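Local structure of penicillin-binding protein 2B (2WAD) at residues K477-F482 against L502-Y507; Y485-A490 against D521-M526. The protein probably forms peptide cross-links between adjacent glycan strands of the pneumococcal cell wall as a penicillin-binding transpeptidase of the elongasome. One frame throughout, in Å; residues are numbered along the deposited sequence.

Overall arrangement
Contacts 1 and 2 both lie in the transpeptidase domain, their centres about 11 Å apart, and their segments alternate along the chain. Helix 471-484 carries one side of contact 1 and runs out into the loop 485-490 of contact 2; 502-507 of contact 1 lies beside 521-526 of contact 2. Two polar links join them, a salt bridge from Arg479 NH2 to Asp521 OD1 (2.8 Å) and a probable backbone hydrogen bond from Leu502 N to Asn522 O (2.9 Å), and Phe482 packs on Tyr523. Contact 1 is at the surface, away from the active site, whereas the Tyr523 side chain in contact 2 is about 11 Å from that of Ser386, the probable acyl-ester nucleophile.

Contact 1 of 2, residues K477-F482 against L502-Y507; sequences KLRSTF and LVPKEY. Unlike the reference sequence in segment 502-507: Leu502 (reference Phe).
Arg479 has the CG1 methyl of Val503 over one face of its guanidinium group, nearer the edge of the group than its middle and 3.4 Å from Arg479 NE. The two side chains point at each other from their separate backbones. A chi1 of -68° swings CG of Arg479 beside the backbone N, and the extended chain carries the charged group across to the loop, although the closest alpha carbons, Arg479 CA and Val503 CA, are 9.1 Å apart.

At its far end the guanidinium grips a single atom, the carbonyl oxygen of Pro504, with both terminal nitrogens. Arg479 NH2 donates at 2.8 Å to Pro504 O and NH1 at 3.0 Å to the same oxygen. Both bonds are well bent, the one from NH1 to 134° at the hydrogen, as expected when two diverging N-H groups share one acceptor. Both nitrogens reach the oxygen from the same face of its carbonyl plane, NH1 standing farther out of that plane than NH2. The Pro504 ring contributes CD, 3.5 Å from Arg479 NH2. Tyr507 adds an oblique contact, its CE1 3.8 Å from Arg479 NH1, with the ring plane turned 79° from that of the guanidinium.

A second partner, Asp521, forms a salt bridge with NH2 and probably helps to fix the rotation of the group and balance its charge. The arginine thus ties helix 471-484 to the irregular segment 502-507 leading into helix 509-515, whose Asn515 also touches Arg479. Leu478 and Phe482 pack against helix 389-398, while Tyr507 packs back on Glu472 and Met475 of helix 471-484.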
loop_
_atom_site.group_PDB
_atom_site.type_symbol
_atom_site.label_atom_id
_atom_site.label_comp_id
_atom_site.label_asym_id
_atom_site.label_seq_id
_atom_site.Cartn_x
_atom_site.Cartn_y
_atom_site.Cartn_z
ATOM N N LYS A 477 5.117 -27.855 7.755
ATOM C CA LYS A 477 5.830 -28.123 6.512
ATOM C C LYS A 477 5.033 -27.684 5.282
ATOM O O LYS A 477 5.615 -27.185 4.316
ATOM C CB LYS A 477 6.168 -29.602 6.395
ATOM C CG LYS A 477 7.304 -30.078 7.283
ATOM C CD LYS A 477 7.421 -31.600 7.215
ATOM C CE LYS A 477 8.459 -32.116 8.217
ATOM N NZ LYS A 477 8.911 -33.505 7.900
ATOM N N LEU A 478 3.719 -27.918 5.320
ATOM C CA LEU A 478 2.808 -27.474 4.272
ATOM C C LEU A 478 2.837 -25.955 4.165
ATOM O O LEU A 478 3.061 -25.428 3.069
ATOM C CB LEU A 478 1.368 -27.974 4.543
ATOM C CG LEU A 478 0.312 -27.663 3.465
ATOM C CD1 LEU A 478 0.545 -28.490 2.168
ATOM C CD2 LEU A 478 -1.116 -27.883 3.971
ATOM N N ARG A 479 2.614 -25.263 5.291
ATOM C CA ARG A 479 2.565 -23.804 5.310
ATOM C C ARG A 479 3.909 -23.168 4.958
ATOM O O ARG A 479 3.994 -22.040 4.431
ATOM C CB ARG A 479 2.061 -23.265 6.651
ATOM C CG ARG A 479 0.594 -23.542 6.995
ATOM C CD ARG A 479 0.223 -22.932 8.352
ATOM N NE ARG A 479 -1.216 -22.689 8.477
ATOM C CZ ARG A 479 -1.888 -22.625 9.622
ATOM N NH1 ARG A 479 -1.255 -22.777 10.787
ATOM N NH2 ARG A 479 -3.197 -22.392 9.610
ATOM N N SER A 480 4.975 -23.914 5.213
ATOM C CA SER A 480 6.299 -23.437 4.824
ATOM C C SER A 480 6.483 -23.446 3.317
ATOM O O SER A 480 6.964 -22.463 2.726
ATOM C CB SER A 480 7.409 -24.197 5.576
ATOM O OG SER A 480 8.653 -24.117 4.902
ATOM N N THR A 481 6.128 -24.555 2.676
ATOM C CA THR A 481 6.063 -24.531 1.211
ATOM C C THR A 481 5.148 -23.438 0.660
ATOM O O THR A 481 5.539 -22.702 -0.234
ATOM C CB THR A 481 5.602 -25.878 0.630
ATOM O OG1 THR A 481 6.362 -26.927 1.244
ATOM C CG2 THR A 481 5.820 -25.885 -0.886
ATOM N N PHE A 482 3.905 -23.362 1.134
ATOM C CA PHE A 482 3.011 -22.262 0.754
ATOM C C PHE A 482 3.692 -20.882 0.853
ATOM O O PHE A 482 3.664 -20.106 -0.108
ATOM C CB PHE A 482 1.748 -22.300 1.623
ATOM C CG PHE A 482 0.793 -23.438 1.292
ATOM C CD1 PHE A 482 0.875 -24.126 0.091
ATOM C CD2 PHE A 482 -0.203 -23.805 2.178
ATOM C CE1 PHE A 482 -0.003 -25.166 -0.210
ATOM C CE2 PHE A 482 -1.113 -24.820 1.864
ATOM C CZ PHE A 482 -1.008 -25.523 0.671
ATOM N N LEU A 502 -5.064 -14.755 6.495
ATOM C CA LEU A 502 -5.663 -15.236 7.737
ATOM C C LEU A 502 -5.183 -16.671 7.881
ATOM O O LEU A 502 -5.641 -17.531 7.120
ATOM C CB LEU A 502 -7.200 -15.203 7.677
ATOM C CG LEU A 502 -7.991 -15.186 8.991
ATOM C CD1 LEU A 502 -9.461 -14.838 8.769
ATOM C CD2 LEU A 502 -7.903 -16.503 9.751
ATOM N N VAL A 503 -4.310 -16.912 8.868
ATOM C CA VAL A 503 -3.593 -18.177 9.015
ATOM C C VAL A 503 -3.735 -18.611 10.471
ATOM O O VAL A 503 -2.950 -18.213 11.335
ATOM C CB VAL A 503 -2.080 -17.996 8.694
ATOM C CG1 VAL A 503 -1.335 -19.353 8.772
ATOM C CG2 VAL A 503 -1.876 -17.300 7.337
ATOM N N PRO A 504 -4.744 -19.436 10.750
ATOM C CA PRO A 504 -5.073 -19.771 12.125
ATOM C C PRO A 504 -4.005 -20.617 12.818
ATOM O O PRO A 504 -3.568 -21.653 12.293
ATOM C CB PRO A 504 -6.418 -20.489 12.014
ATOM C CG PRO A 504 -6.962 -20.118 10.594
ATOM C CD PRO A 504 -5.728 -19.953 9.779
ATOM N N LYS A 505 -3.552 -20.111 13.965
ATOM C CA LYS A 505 -2.508 -20.765 14.749
ATOM C C LYS A 505 -3.047 -21.963 15.515
ATOM O O LYS A 505 -2.291 -22.833 15.943
ATOM C CB LYS A 505 -1.840 -19.765 15.696
ATOM C CG LYS A 505 -0.916 -18.835 14.960
ATOM C CD LYS A 505 -0.282 -17.804 15.864
ATOM C CE LYS A 505 0.544 -16.826 15.043
ATOM N NZ LYS A 505 -0.306 -15.925 14.187
ATOM N N GLU A 506 -4.359 -21.991 15.688
ATOM C CA GLU A 506 -5.052 -23.112 16.303
ATOM C C GLU A 506 -5.766 -23.854 15.172
ATOM O O GLU A 506 -6.460 -23.215 14.368
ATOM C CB GLU A 506 -6.102 -22.553 17.277
ATOM C CG GLU A 506 -6.920 -23.594 18.055
ATOM C CD GLU A 506 -8.019 -22.969 18.913
ATOM O OE1 GLU A 506 -8.474 -21.845 18.585
ATOM O OE2 GLU A 506 -8.436 -23.590 19.919
ATOM N N TYR A 507 -5.643 -25.180 15.120
ATOM C CA TYR A 507 -6.244 -25.953 14.025
ATOM C C TYR A 507 -6.232 -27.434 14.362
ATOM O O TYR A 507 -5.418 -27.864 15.172
ATOM C CB TYR A 507 -5.460 -25.753 12.715
ATOM C CG TYR A 507 -3.996 -26.036 12.926
ATOM C CD1 TYR A 507 -3.118 -25.032 13.341
ATOM C CD2 TYR A 507 -3.498 -27.323 12.767
ATOM C CE1 TYR A 507 -1.776 -25.309 13.573
ATOM C CE2 TYR A 507 -2.165 -27.605 12.999
ATOM C CZ TYR A 507 -1.318 -26.599 13.423
ATOM O OH TYR A 507 0.005 -26.897 13.661
#

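Contact 2 of 2, residues Y485-A490 against D521-M526; sequences YGLGSA and DNYTPM. Unlike the reference sequence in segment 485-490: Ser489 (reference Thr).
Leu487 and Tyr523 meet through a CH-pi contact, in which the beta carbon of the leucine sits over one face of the phenol ring. Leu487 CB is 3.9 Å from the centroid of the Tyr523 ring and 16° off the ring normal, displaced from the middle so that Tyr523 CZ is its nearest ring atom at 3.7 Å. The side chains cross at about a right angle. Farther along the leucine, Leu487 CD2 reaches Tyr523 CD2 at 4.0 Å, extending the apolar contact along the ring.

Backbone packing continues the contact on the CE1 side of the ring. The carbonyl carbon of Leu487 approaches Tyr523 CE1 at 3.5 Å, and the amide nitrogen of Gly488 lies 3.4 Å from the same atom in an oblique approach. The first torsion of Tyr523 (chi1 -56°) places CG on the backbone N side and directs the ring across to this peptide. On the opposite face, Asp521 O stands 4.1 Å above the Tyr523 ring plane, close to its perimeter.

Capping interactions shape both segments. Gly486 ends helix 471-484 in a Schellman motif, its positive phi turning the chain into the loop that presents Leu487. In segment 521-526, Thr524 is the N-cap of helix 525-536. Leu487 also packs on Leu528 and Tyr531 of that helix, and Phe482 touches both Leu487 and Tyr523.

Where the end of helix 471-484 meets the start of helix 525-536, the two segments are therefore held together by CH-pi and van der Waals contact with a buried ring rather than by polar bonds: Leu487 CB lies over a face, while the 487-488 peptide packs beside CE1.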
loop_
_atom_site.group_PDB
_atom_site.type_symbol
_atom_site.label_atom_id
_atom_site.label_comp_id
_atom_site.label_asym_id
_atom_site.label_seq_id
_atom_site.Cartn_x
_atom_site.Cartn_y
_atom_site.Cartn_z
ATOM N N TYR A 485 5.920 -19.491 -1.844
ATOM C CA TYR A 485 5.265 -18.985 -3.042
ATOM C C TYR A 485 4.549 -17.700 -2.715
ATOM O O TYR A 485 3.886 -17.083 -3.582
ATOM C CB TYR A 485 4.268 -19.985 -3.588
ATOM C CG TYR A 485 4.852 -21.138 -4.371
ATOM C CD1 TYR A 485 5.138 -21.019 -5.720
ATOM C CD2 TYR A 485 4.989 -22.396 -3.782
ATOM C CE1 TYR A 485 5.650 -22.121 -6.447
ATOM C CE2 TYR A 485 5.458 -23.486 -4.496
ATOM C CZ TYR A 485 5.786 -23.354 -5.831
ATOM O OH TYR A 485 6.278 -24.454 -6.533
ATOM N N GLY A 486 4.699 -17.292 -1.456
ATOM C CA GLY A 486 4.071 -16.068 -0.967
ATOM C C GLY A 486 2.664 -16.277 -0.449
ATOM O O GLY A 486 1.926 -15.332 -0.150
ATOM N N LEU A 487 2.253 -17.529 -0.354
ATOM C CA LEU A 487 0.923 -17.831 0.177
ATOM C C LEU A 487 1.005 -17.924 1.714
ATOM O O LEU A 487 1.434 -18.940 2.252
ATOM C CB LEU A 487 0.435 -19.160 -0.423
ATOM C CG LEU A 487 0.370 -19.215 -1.964
ATOM C CD1 LEU A 487 0.046 -20.589 -2.489
ATOM C CD2 LEU A 487 -0.665 -18.201 -2.472
ATOM N N GLY A 488 0.603 -16.875 2.425
ATOM C CA GLY A 488 0.692 -16.853 3.892
ATOM C C GLY A 488 1.943 -16.151 4.402
ATOM O O GLY A 488 2.173 -16.107 5.598
ATOM N N SER A 489 2.743 -15.561 3.513
ATOM C CA SER A 489 3.921 -14.813 3.950
ATOM C C SER A 489 3.883 -13.435 3.312
ATOM O O SER A 489 3.169 -13.249 2.324
ATOM C CB SER A 489 5.224 -15.531 3.543
ATOM O OG SER A 489 5.233 -15.809 2.154
ATOM N N ALA A 490 4.640 -12.498 3.883
ATOM C CA ALA A 490 4.883 -11.183 3.275
ATOM C C ALA A 490 5.312 -11.304 1.827
ATOM O O ALA A 490 6.206 -12.095 1.512
ATOM C CB ALA A 490 5.962 -10.404 4.062
ATOM N N ASP A 521 -6.504 -21.744 5.075
ATOM C CA ASP A 521 -5.897 -20.413 5.197
ATOM C C ASP A 521 -6.464 -19.518 4.078
ATOM O O ASP A 521 -6.664 -20.019 2.963
ATOM C CB ASP A 521 -4.373 -20.519 5.053
ATOM C CG ASP A 521 -3.719 -21.237 6.217
ATOM O OD1 ASP A 521 -4.394 -21.425 7.242
ATOM O OD2 ASP A 521 -2.537 -21.624 6.124
ATOM N N ASN A 522 -6.703 -18.234 4.369
ATOM C CA ASN A 522 -7.099 -17.178 3.421
ATOM C C ASN A 522 -5.912 -16.291 3.003
ATOM O O ASN A 522 -5.105 -15.899 3.850
ATOM C CB ASN A 522 -8.114 -16.204 4.060
ATOM C CG ASN A 522 -9.507 -16.816 4.297
ATOM O OD1 ASN A 522 -10.534 -16.173 4.045
ATOM N ND2 ASN A 522 -9.551 -18.045 4.800
ATOM N N TYR A 523 -5.849 -15.921 1.721
ATOM C CA TYR A 523 -4.750 -15.158 1.159
ATOM C C TYR A 523 -5.269 -13.916 0.428
ATOM O O TYR A 523 -6.447 -13.869 0.038
ATOM C CB TYR A 523 -3.999 -16.045 0.161
ATOM C CG TYR A 523 -3.493 -17.361 0.722
ATOM C CD1 TYR A 523 -2.798 -17.428 1.944
ATOM C CD2 TYR A 523 -3.727 -18.538 0.051
ATOM C CE1 TYR A 523 -2.324 -18.633 2.449
ATOM C CE2 TYR A 523 -3.287 -19.745 0.553
ATOM C CZ TYR A 523 -2.561 -19.787 1.727
ATOM O OH TYR A 523 -2.138 -21.022 2.177
ATOM N N THR A 524 -4.406 -12.918 0.251
ATOM C CA THR A 524 -4.757 -11.720 -0.517
ATOM C C THR A 524 -4.557 -11.957 -2.028
ATOM O O THR A 524 -3.858 -12.869 -2.438
ATOM C CB THR A 524 -3.849 -10.537 -0.170
ATOM O OG1 THR A 524 -2.539 -10.818 -0.667
ATOM C CG2 THR A 524 -3.777 -10.276 1.335
ATOM N N PRO A 525 -5.169 -11.116 -2.872
ATOM C CA PRO A 525 -4.983 -11.291 -4.315
ATOM C C PRO A 525 -3.523 -11.051 -4.729
ATOM O O PRO A 525 -3.060 -11.689 -5.668
ATOM C CB PRO A 525 -5.962 -10.268 -4.930
ATOM C CG PRO A 525 -7.042 -10.085 -3.878
ATOM C CD PRO A 525 -6.341 -10.281 -2.530
ATOM N N MET A 526 -2.792 -10.159 -4.049
ATOM C CA MET A 526 -1.384 -9.938 -4.345
ATOM C C MET A 526 -0.557 -11.197 -4.078
ATOM O O MET A 526 0.301 -11.564 -4.894
ATOM C CB MET A 526 -0.855 -8.698 -3.595
ATOM C CG MET A 526 0.593 -8.318 -3.862
ATOM S SD MET A 526 0.838 -7.738 -5.569
ATOM C CE MET A 526 -0.221 -6.298 -5.560
#